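Local coordinates for uridylate-specific endoribonuclease nsp11 (Prrsv 16244b, PDB 5EYI), which probably cleaves viral RNA at uridylates, removing 5'-polyuridines so that host double-stranded RNA sensors are not activated, at residues 62-70 / 97-108; 118-129 / 183-192. The protein carries 1 engineered substitution. All blocks are in the same frame, centred on the assembly; numbering follows the deposited sequence.

Contact 1: 62-70 / 97-108; sequences YSRACIGAG and AQLLPETVFSTG
The segments run side by side in the same direction, Tyr62 opposite Leu99 and Gly70 opposite Gly108, but the only direct backbone hydrogen bond lies at the far end, where Gly70 N donates a straight bond to Ser106 O (2.9 Å). Near Tyr62 two waters bridge the backbones instead: one donates to both Tyr62 O and Gln98 O, the other donates to Tyr62 O and accepts from Leu100 N. The Tyr62 ring reaches across 97-99. Ala97 O lies at its edge, 3.4 Å from CD2, and Leu99 N sits over one face, while Leu99 swings CD1 to 3.4 Å from Tyr62 CD1, crossing the ring at about a right angle. Arg64 is long enough to reach the loop and bends at chi2 and chi3 to do so. NH2 gives Leu100 O a short bond of 2.7 Å, the oxygen lying within 2° of the guanidinium plane. NH1 forms a salt bridge with Glu102 OE1 (3.1 Å), though the hydrogen bond within it is weak and the carboxylate is turned 71° from the guanidinium; together the two partners would limit the group's rotation. Strand 64-67 pairs antiparallel with 85-93, which pairs in turn with 96-98; the chain leaving strand 96-98 runs alongside 64-67 as part of the NendoU family sequence. Phe105 packs against strand 64-67. Cys66 CB stands over a ring face as a CH-pi contact, and SG approaches obliquely, 3.4 Å from Phe105 CZ. The small Ala69 lets its CB come within 3.5 Å of Phe105 CB; Phe207 meets the same ring from elsewhere in the chain. The close approach of Gly70 CA to Gly108 CA (3.9 Å) and the positive phi of Gly108 both suit glycine.

Contact 2: 118-129 / 183-192; sequences LDDREREVAASL and VYLPDLEAYL
Leu118 and Asp119 meet Tyr184 first: Leu118 CD1 packs obliquely against the ring, and Tyr184 OH donates to the syn lone pair of Asp119 OD2 (2.6 Å), the carboxylate turned 74° from the ring. Asp119 is also the N-cap of helix 120-128. Its CG stands between the backbone N and the carbonyl carbon (chi1 58°), which brings OD1 back to accept from Glu122 N at 2.9 Å; a short acidic chain can thus cap the helix and grip a phenol together. Arg121 extends its chain past the ring of Pro186, whose CB lies over the centre of one guanidinium face. Arg121 NH2 forms a salt bridge with Glu189 OE1 (2.9 Å), the hydrogen bond itself being bent and weak, and NH1 reaches Tyr184 OH through a water. Glu122 is buried, and both its carboxylate oxygens are used. OE1 takes Leu118 N nearly along the C-O direction and forms a salt bridge with Arg109; OE2 receives Leu185 N (3.0 Å) on the anti side. With CG anti to the backbone N (chi1 -169°), the extended chain carries that carboxylate to the start of the helical turns 185-191, where its charge, already paired with Arg109, would probably suit the first turn's N-H groups. Val125 spreads its branches, CG1 to Leu185 CB (3.8 Å) and CG2 to Pro186 CG and Glu189, a compact shape suited to the inner face of the helix. The small Ala126 lets its CB touch Leu185 CD1. Leu129 CD1 meets Leu192 CD2 at 4.2 Å, the Leu129 side chain lying about 6 Å from that of the predicted active-site His131. Within the NendoU region, Phe133 of helix 130-133 packs on Ala126, Leu185 and Leu192, Leu205 of strand 198-205 on Val183, and Ala220 of strand 219-223 on Leu192.

Contact 1 comes first along the chain. Its loop of 26 residues, 71-96, contains strand 85-93, and its closure ties the sheet holding strand 64-67 to the chain that follows strand 96-98. Only after 108 does contact 2 open, at 118; it spans 53 residues, including helix 130-133 and the strands up to 173-180, and brings helix 120-128 against the turns that precede strand 198-205. The two loops follow in series, neither enclosing nor crossing the other. Their centres lie about 19 Å apart, yet they touch: Thr107 CG2 packs 3.6 Å from Tyr184 N and also on Leu118, joining the 97-108 chain to the 118-129 / 183-192 contact.

Contact 1: 62-70 / 97-108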
loop_
_atom_site.group_PDB
_atom_site.type_symbol
_atom_site.label_atom_id
_atom_site.label_comp_id
_atom_site.label_asym_id
_atom_site.label_seq_id
_atom_site.Cartn_x
_atom_site.Cartn_y
_atom_site.Cartn_z
ATOM N N TYR A 62 -7.098 -24.225 20.679
ATOM C CA TYR A 62 -6.473 -22.988 20.266
ATOM C C TYR A 62 -5.081 -23.247 19.679
ATOM O O TYR A 62 -4.356 -22.292 19.396
ATOM C CB TYR A 62 -6.351 -22.039 21.461
ATOM C CG TYR A 62 -7.652 -21.538 22.075
ATOM C CD1 TYR A 62 -8.822 -21.381 21.313
ATOM C CD2 TYR A 62 -7.693 -21.163 23.419
ATOM C CE1 TYR A 62 -9.993 -20.896 21.886
ATOM C CE2 TYR A 62 -8.856 -20.674 24.000
ATOM C CZ TYR A 62 -10.004 -20.541 23.236
ATOM O OH TYR A 62 -11.154 -20.058 23.818
ATOM N N SER A 63 -4.701 -24.520 19.516
ATOM C CA SER A 63 -3.532 -24.872 18.724
ATOM C C SER A 63 -3.735 -24.343 17.312
ATOM O O SER A 63 -4.760 -24.613 16.687
ATOM C CB SER A 63 -3.305 -26.382 18.672
ATOM O OG SER A 63 -2.901 -26.865 19.929
ATOM N N ARG A 64 -2.764 -23.570 16.846
ATOM C CA ARG A 64 -2.789 -22.944 15.533
ATOM C C ARG A 64 -1.884 -23.771 14.628
ATOM O O ARG A 64 -0.694 -23.938 14.926
ATOM C CB ARG A 64 -2.281 -21.499 15.653
ATOM C CG ARG A 64 -1.850 -20.804 14.367
ATOM C CD ARG A 64 -3.027 -20.489 13.473
ATOM N NE ARG A 64 -3.920 -19.542 14.124
ATOM C CZ ARG A 64 -5.169 -19.306 13.750
ATOM N NH1 ARG A 64 -5.694 -19.923 12.693
ATOM N NH2 ARG A 64 -5.901 -18.434 14.429
ATOM N N ALA A 65 -2.453 -24.281 13.536
ATOM C CA ALA A 65 -1.698 -24.975 12.502
ATOM C C ALA A 65 -0.844 -23.973 11.722
ATOM O O ALA A 65 -1.371 -23.027 11.143
ATOM C CB ALA A 65 -2.650 -25.692 11.553
ATOM N N CYS A 66 0.471 -24.181 11.711
ATOM C CA CYS A 66 1.381 -23.292 10.987
ATOM C C CYS A 66 1.723 -23.905 9.637
ATOM O O CYS A 66 2.659 -24.699 9.510
ATOM C CB CYS A 66 2.610 -23.003 11.830
ATOM S SG CYS A 66 2.161 -22.231 13.400
ATOM N N ILE A 67 0.943 -23.515 8.634
ATOM C CA ILE A 67 0.933 -24.161 7.321
ATOM C C ILE A 67 1.964 -23.549 6.384
ATOM O O ILE A 67 1.974 -22.344 6.168
ATOM C CB ILE A 67 -0.465 -24.062 6.669
ATOM C CG1 ILE A 67 -1.528 -24.715 7.573
ATOM C CG2 ILE A 67 -0.467 -24.739 5.300
ATOM C CD1 ILE A 67 -2.965 -24.342 7.248
ATOM N N GLY A 68 2.818 -24.392 5.812
ATOM C CA GLY A 68 3.842 -23.941 4.865
ATOM C C GLY A 68 5.009 -23.159 5.449
ATOM O O GLY A 68 5.759 -22.524 4.708
ATOM N N ALA A 69 5.183 -23.214 6.769
ATOM C CA ALA A 69 6.201 -22.436 7.431
ATOM C C ALA A 69 7.515 -23.195 7.398
ATOM O O ALA A 69 7.541 -24.420 7.476
ATOM C CB ALA A 69 5.801 -22.161 8.867
ATOM N N GLY A 70 8.616 -22.463 7.304
ATOM C CA GLY A 70 9.924 -23.055 7.553
ATOM C C GLY A 70 9.948 -23.548 8.984
ATOM O O GLY A 70 9.192 -23.068 9.829
ATOM N N ALA A 97 -4.603 -21.248 27.793
ATOM C CA ALA A 97 -4.399 -21.219 26.350
ATOM C C ALA A 97 -5.054 -19.984 25.747
ATOM O O ALA A 97 -6.179 -19.644 26.102
ATOM C CB ALA A 97 -4.967 -22.476 25.709
ATOM N N GLN A 98 -4.341 -19.310 24.851
ATOM C CA GLN A 98 -4.840 -18.107 24.204
ATOM C C GLN A 98 -5.151 -18.386 22.752
ATOM O O GLN A 98 -4.515 -19.232 22.133
ATOM C CB GLN A 98 -3.791 -16.995 24.272
ATOM C CG GLN A 98 -3.343 -16.624 25.673
ATOM C CD GLN A 98 -4.494 -16.227 26.568
ATOM O OE1 GLN A 98 -4.739 -16.847 27.610
ATOM N NE2 GLN A 98 -5.224 -15.200 26.154
ATOM N N LEU A 99 -6.117 -17.656 22.212
ATOM C CA LEU A 99 -6.371 -17.653 20.779
ATOM C C LEU A 99 -5.199 -16.952 20.095
ATOM O O LEU A 99 -4.834 -15.845 20.487
ATOM C CB LEU A 99 -7.668 -16.904 20.456
ATOM C CG LEU A 99 -8.337 -17.313 19.140
ATOM C CD1 LEU A 99 -9.162 -18.577 19.361
ATOM C CD2 LEU A 99 -9.199 -16.186 18.570
ATOM N N LEU A 100 -4.604 -17.600 19.095
ATOM C CA LEU A 100 -3.569 -16.968 18.279
ATOM C C LEU A 100 -4.212 -16.361 17.041
ATOM O O LEU A 100 -5.167 -16.927 16.514
ATOM C CB LEU A 100 -2.492 -17.976 17.870
ATOM C CG LEU A 100 -1.450 -18.325 18.933
ATOM C CD1 LEU A 100 -0.667 -19.557 18.506
ATOM C CD2 LEU A 100 -0.500 -17.158 19.186
ATOM N N PRO A 101 -3.694 -15.213 16.567
ATOM C CA PRO A 101 -4.240 -14.605 15.359
ATOM C C PRO A 101 -3.813 -15.326 14.079
ATOM O O PRO A 101 -2.961 -16.213 14.105
ATOM C CB PRO A 101 -3.671 -13.183 15.396
ATOM C CG PRO A 101 -2.393 -13.316 16.140
ATOM C CD PRO A 101 -2.634 -14.382 17.167
ATOM N N GLU A 102 -4.429 -14.931 12.973
ATOM C CA GLU A 102 -4.110 -15.475 11.657
ATOM C C GLU A 102 -2.849 -14.790 11.146
ATOM O O GLU A 102 -2.662 -13.592 11.365
ATOM C CB GLU A 102 -5.251 -15.209 10.666
ATOM C CG GLU A 102 -6.616 -15.781 11.051
ATOM C CD GLU A 102 -6.796 -17.253 10.713
ATOM O OE1 GLU A 102 -7.629 -17.910 11.382
ATOM O OE2 GLU A 102 -6.134 -17.759 9.779
ATOM N N THR A 103 -1.993 -15.546 10.467
ATOM C CA THR A 103 -0.760 -14.993 9.895
ATOM C C THR A 103 -0.304 -15.786 8.682
ATOM O O THR A 103 -0.637 -16.956 8.554
ATOM C CB THR A 103 0.391 -14.953 10.944
ATOM O OG1 THR A 103 1.537 -14.298 10.389
ATOM C CG2 THR A 103 0.796 -16.341 11.389
ATOM N N VAL A 104 0.452 -15.141 7.798
ATOM C CA VAL A 104 1.241 -15.871 6.809
ATOM C C VAL A 104 2.603 -16.180 7.430
ATOM O O VAL A 104 3.001 -15.568 8.433
ATOM C CB VAL A 104 1.349 -15.150 5.432
ATOM C CG1 VAL A 104 -0.037 -14.812 4.904
ATOM C CG2 VAL A 104 2.186 -13.889 5.483
ATOM N N PHE A 105 3.306 -17.139 6.830
ATOM C CA PHE A 105 4.560 -17.635 7.384
ATOM C C PHE A 105 5.707 -17.519 6.399
ATOM O O PHE A 105 5.535 -17.728 5.206
ATOM C CB PHE A 105 4.386 -19.086 7.845
ATOM C CG PHE A 105 3.571 -19.217 9.101
ATOM C CD1 PHE A 105 4.152 -18.987 10.337
ATOM C CD2 PHE A 105 2.224 -19.544 9.046
ATOM C CE1 PHE A 105 3.405 -19.084 11.498
ATOM C CE2 PHE A 105 1.472 -19.639 10.204
ATOM C CZ PHE A 105 2.061 -19.415 11.431
ATOM N N SER A 106 6.881 -17.178 6.908
ATOM C CA SER A 106 8.117 -17.300 6.147
ATOM C C SER A 106 8.397 -18.778 5.912
ATOM O O SER A 106 8.059 -19.624 6.741
ATOM C CB SER A 106 9.285 -16.676 6.903
ATOM O OG SER A 106 9.141 -15.275 6.974
ATOM N N THR A 107 9.048 -19.076 4.797
ATOM C CA THR A 107 9.171 -20.453 4.305
ATOM C C THR A 107 10.457 -21.168 4.684
ATOM O O THR A 107 10.628 -22.337 4.337
ATOM C CB THR A 107 9.057 -20.462 2.780
ATOM O OG1 THR A 107 10.043 -19.576 2.233
ATOM C CG2 THR A 107 7.676 -20.013 2.365
ATOM N N GLY A 108 11.368 -20.479 5.370
ATOM C CA GLY A 108 12.676 -21.037 5.714
ATOM C C GLY A 108 13.740 -20.860 4.649
ATOM O O GLY A 108 14.903 -21.241 4.864
HETATM O O HOH W 1 -2.634 -20.920 21.268
HETATM O O HOH W 2 -5.299 -20.126 18.131
#

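Contact 2: 118-129 / 183-192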
loop_
_atom_site.group_PDB
_atom_site.type_symbol
_atom_site.label_atom_id
_atom_site.label_comp_id
_atom_site.label_asym_id
_atom_site.label_seq_id
_atom_site.Cartn_x
_atom_site.Cartn_y
_atom_site.Cartn_z
ATOM N N LEU A 118 9.207 -22.385 -4.859
ATOM C CA LEU A 118 8.771 -23.633 -4.236
ATOM C C LEU A 118 8.020 -24.509 -5.223
ATOM O O LEU A 118 8.017 -25.721 -5.074
ATOM C CB LEU A 118 7.915 -23.380 -2.992
ATOM C CG LEU A 118 8.596 -22.618 -1.847
ATOM C CD1 LEU A 118 7.678 -22.584 -0.635
ATOM C CD2 LEU A 118 9.934 -23.226 -1.471
ATOM N N ASP A 119 7.389 -23.898 -6.224
ATOM C CA ASP A 119 6.657 -24.642 -7.253
ATOM C C ASP A 119 6.323 -23.737 -8.447
ATOM O O ASP A 119 6.660 -22.542 -8.438
ATOM C CB ASP A 119 5.388 -25.284 -6.652
ATOM C CG ASP A 119 4.438 -24.275 -6.016
ATOM O OD1 ASP A 119 4.387 -23.103 -6.428
ATOM O OD2 ASP A 119 3.704 -24.670 -5.100
ATOM N N ASP A 120 5.675 -24.308 -9.465
ATOM C CA ASP A 120 5.259 -23.552 -10.657
ATOM C C ASP A 120 4.252 -22.464 -10.360
ATOM O O ASP A 120 4.244 -21.426 -11.030
ATOM C CB ASP A 120 4.628 -24.467 -11.718
ATOM C CG ASP A 120 5.644 -25.273 -12.476
ATOM O OD1 ASP A 120 6.769 -24.778 -12.723
ATOM O OD2 ASP A 120 5.293 -26.413 -12.846
ATOM N N ARG A 121 3.384 -22.712 -9.385
ATOM C CA ARG A 121 2.390 -21.719 -9.014
ATOM C C ARG A 121 3.052 -20.415 -8.525
ATOM O O ARG A 121 2.618 -19.319 -8.887
ATOM C CB ARG A 121 1.438 -22.286 -7.968
ATOM C CG ARG A 121 0.132 -21.530 -7.854
ATOM C CD ARG A 121 -0.674 -22.044 -6.676
ATOM N NE ARG A 121 -1.823 -21.185 -6.399
ATOM C CZ ARG A 121 -2.550 -21.210 -5.279
ATOM N NH1 ARG A 121 -2.272 -22.057 -4.284
ATOM N NH2 ARG A 121 -3.567 -20.364 -5.140
ATOM N N GLU A 122 4.126 -20.541 -7.744
ATOM C CA GLU A 122 4.858 -19.372 -7.260
ATOM C C GLU A 122 5.568 -18.641 -8.398
ATOM O O GLU A 122 5.505 -17.411 -8.494
ATOM C CB GLU A 122 5.863 -19.761 -6.171
ATOM C CG GLU A 122 6.446 -18.547 -5.470
ATOM C CD GLU A 122 7.299 -18.890 -4.267
ATOM O OE1 GLU A 122 8.192 -19.757 -4.373
ATOM O OE2 GLU A 122 7.090 -18.253 -3.212
ATOM N N ARG A 123 6.243 -19.407 -9.249
ATOM C CA ARG A 123 6.857 -18.882 -10.478
ATOM C C ARG A 123 5.865 -18.041 -11.273
ATOM O O ARG A 123 6.184 -16.934 -11.715
ATOM C CB ARG A 123 7.375 -20.050 -11.323
ATOM C CG ARG A 123 8.095 -19.683 -12.605
ATOM C CD ARG A 123 8.669 -20.923 -13.274
ATOM N NE ARG A 123 9.899 -21.423 -12.644
ATOM C CZ ARG A 123 11.129 -20.912 -12.804
ATOM N NH1 ARG A 123 11.357 -19.831 -13.572
ATOM N NH2 ARG A 123 12.161 -21.489 -12.179
ATOM N N GLU A 124 4.653 -18.570 -11.417
ATOM C CA GLU A 124 3.571 -17.910 -12.147
ATOM C C GLU A 124 3.135 -16.600 -11.480
ATOM O O GLU A 124 2.964 -15.582 -12.174
ATOM C CB GLU A 124 2.382 -18.873 -12.321
ATOM C CG GLU A 124 1.086 -18.243 -12.816
ATOM C CD GLU A 124 0.130 -19.263 -13.436
ATOM O OE1 GLU A 124 -0.475 -20.064 -12.678
ATOM N N VAL A 125 2.978 -16.616 -10.151
ATOM C CA VAL A 125 2.626 -15.387 -9.414
ATOM C C VAL A 125 3.741 -14.344 -9.549
ATOM O O VAL A 125 3.467 -13.166 -9.755
ATOM C CB VAL A 125 2.282 -15.661 -7.927
ATOM C CG1 VAL A 125 2.084 -14.365 -7.155
ATOM C CG2 VAL A 125 1.016 -16.493 -7.829
ATOM N N ALA A 126 4.992 -14.783 -9.464
ATOM C CA ALA A 126 6.127 -13.888 -9.663
ATOM C C ALA A 126 6.072 -13.225 -11.049
ATOM O O ALA A 126 6.245 -12.010 -11.165
ATOM C CB ALA A 126 7.428 -14.647 -9.467
ATOM N N ALA A 127 5.783 -14.021 -12.084
ATOM C CA ALA A 127 5.646 -13.514 -13.455
ATOM C C ALA A 127 4.456 -12.562 -13.673
ATOM O O ALA A 127 4.483 -11.767 -14.604
ATOM C CB ALA A 127 5.565 -14.671 -14.442
ATOM N N SER A 128 3.420 -12.654 -12.845
ATOM C CA SER A 128 2.270 -11.742 -12.946
ATOM C C SER A 128 2.570 -10.314 -12.434
ATOM O O SER A 128 1.897 -9.369 -12.834
ATOM C CB SER A 128 1.055 -12.324 -12.213
ATOM O OG SER A 128 1.221 -12.290 -10.804
ATOM N N LEU A 129 3.553 -10.173 -11.540
ATOM C CA LEU A 129 4.039 -8.870 -11.083
ATOM C C LEU A 129 5.573 -8.855 -11.138
ATOM O O LEU A 129 6.240 -8.871 -10.099
ATOM C CB LEU A 129 3.552 -8.580 -9.653
ATOM C CG LEU A 129 2.323 -7.724 -9.380
ATOM C CD1 LEU A 129 2.372 -7.286 -7.926
ATOM C CD2 LEU A 129 2.225 -6.497 -10.276
ATOM N N VAL A 183 8.069 -15.323 1.685
ATOM C CA VAL A 183 6.730 -15.891 1.770
ATOM C C VAL A 183 6.355 -16.579 0.453
ATOM O O VAL A 183 6.763 -16.141 -0.628
ATOM C CB VAL A 183 5.644 -14.849 2.125
ATOM C CG1 VAL A 183 5.979 -14.150 3.433
ATOM C CG2 VAL A 183 5.448 -13.834 1.010
ATOM N N TYR A 184 5.578 -17.647 0.564
ATOM C CA TYR A 184 5.015 -18.341 -0.587
ATOM C C TYR A 184 4.076 -17.394 -1.325
ATOM O O TYR A 184 3.009 -17.073 -0.811
ATOM C CB TYR A 184 4.269 -19.593 -0.122
ATOM C CG TYR A 184 3.701 -20.442 -1.232
ATOM C CD1 TYR A 184 2.345 -20.758 -1.274
ATOM C CD2 TYR A 184 4.516 -20.920 -2.250
ATOM C CE1 TYR A 184 1.821 -21.540 -2.295
ATOM C CE2 TYR A 184 3.999 -21.709 -3.272
ATOM C CZ TYR A 184 2.654 -22.022 -3.282
ATOM O OH TYR A 184 2.143 -22.791 -4.300
ATOM N N LEU A 185 4.493 -16.927 -2.504
ATOM C CA LEU A 185 3.805 -15.820 -3.190
ATOM C C LEU A 185 2.301 -16.023 -3.470
ATOM O O LEU A 185 1.540 -15.040 -3.464
ATOM C CB LEU A 185 4.519 -15.428 -4.492
ATOM C CG LEU A 185 5.957 -14.885 -4.405
ATOM C CD1 LEU A 185 6.491 -14.619 -5.803
ATOM C CD2 LEU A 185 6.008 -13.606 -3.588
ATOM N N PRO A 186 1.865 -17.275 -3.711
ATOM C CA PRO A 186 0.417 -17.464 -3.851
ATOM C C PRO A 186 -0.411 -17.109 -2.609
ATOM O O PRO A 186 -1.581 -16.766 -2.773
ATOM C CB PRO A 186 0.291 -18.942 -4.237
ATOM C CG PRO A 186 1.547 -19.195 -5.007
ATOM C CD PRO A 186 2.602 -18.438 -4.233
ATOM N N ASP A 187 0.185 -17.126 -1.407
ATOM C CA ASP A 187 -0.494 -16.598 -0.196
ATOM C C ASP A 187 -0.882 -15.130 -0.287
ATOM O O ASP A 187 -1.763 -14.680 0.448
ATOM C CB ASP A 187 0.379 -16.735 1.066
ATOM C CG ASP A 187 0.585 -18.164 1.504
ATOM O OD1 ASP A 187 -0.179 -19.074 1.103
ATOM O OD2 ASP A 187 1.531 -18.372 2.281
ATOM N N LEU A 188 -0.186 -14.375 -1.129
ATOM C CA LEU A 188 -0.478 -12.961 -1.327
ATOM C C LEU A 188 -1.429 -12.640 -2.484
ATOM O O LEU A 188 -1.849 -11.495 -2.583
ATOM C CB LEU A 188 0.826 -12.183 -1.536
ATOM C CG LEU A 188 1.980 -12.434 -0.557
ATOM C CD1 LEU A 188 3.144 -11.521 -0.904
ATOM C CD2 LEU A 188 1.547 -12.228 0.885
ATOM N N GLU A 189 -1.746 -13.617 -3.346
ATOM C CA GLU A 189 -2.611 -13.430 -4.544
ATOM C C GLU A 189 -3.862 -12.598 -4.286
ATOM O O GLU A 189 -4.185 -11.700 -5.061
ATOM C CB GLU A 189 -3.078 -14.782 -5.112
ATOM C CG GLU A 189 -2.150 -15.451 -6.118
ATOM C CD GLU A 189 -2.516 -16.919 -6.406
ATOM O OE1 GLU A 189 -3.317 -17.530 -5.648
ATOM O OE2 GLU A 189 -1.988 -17.485 -7.394
ATOM N N ALA A 190 -4.551 -12.903 -3.190
ATOM C CA ALA A 190 -5.779 -12.206 -2.809
ATOM C C ALA A 190 -5.596 -10.705 -2.535
ATOM O O ALA A 190 -6.580 -9.943 -2.550
ATOM C CB ALA A 190 -6.409 -12.881 -1.598
ATOM N N TYR A 191 -4.356 -10.282 -2.283
ATOM C CA TYR A 191 -4.040 -8.870 -2.040
ATOM C C TYR A 191 -3.506 -8.111 -3.254
ATOM O O TYR A 191 -3.397 -6.884 -3.198
ATOM C CB TYR A 191 -3.015 -8.773 -0.917
ATOM C CG TYR A 191 -3.427 -9.479 0.356
ATOM C CD1 TYR A 191 -4.385 -8.931 1.196
ATOM C CD2 TYR A 191 -2.863 -10.692 0.715
ATOM C CE1 TYR A 191 -4.769 -9.567 2.362
ATOM C CE2 TYR A 191 -3.235 -11.341 1.880
ATOM C CZ TYR A 191 -4.188 -10.773 2.703
ATOM O OH TYR A 191 -4.560 -11.399 3.863
ATOM N N LEU A 192 -3.198 -8.820 -4.343
ATOM C CA LEU A 192 -2.473 -8.230 -5.476
ATOM C C LEU A 192 -3.333 -7.659 -6.604
ATOM O O LEU A 192 -2.777 -7.227 -7.613
ATOM C CB LEU A 192 -1.494 -9.256 -6.070
ATOM C CG LEU A 192 -0.397 -9.785 -5.142
ATOM C CD1 LEU A 192 0.535 -10.711 -5.909
ATOM C CD2 LEU A 192 0.382 -8.658 -4.470
HETATM O O HOH W 3 -0.296 -23.688 -3.694
#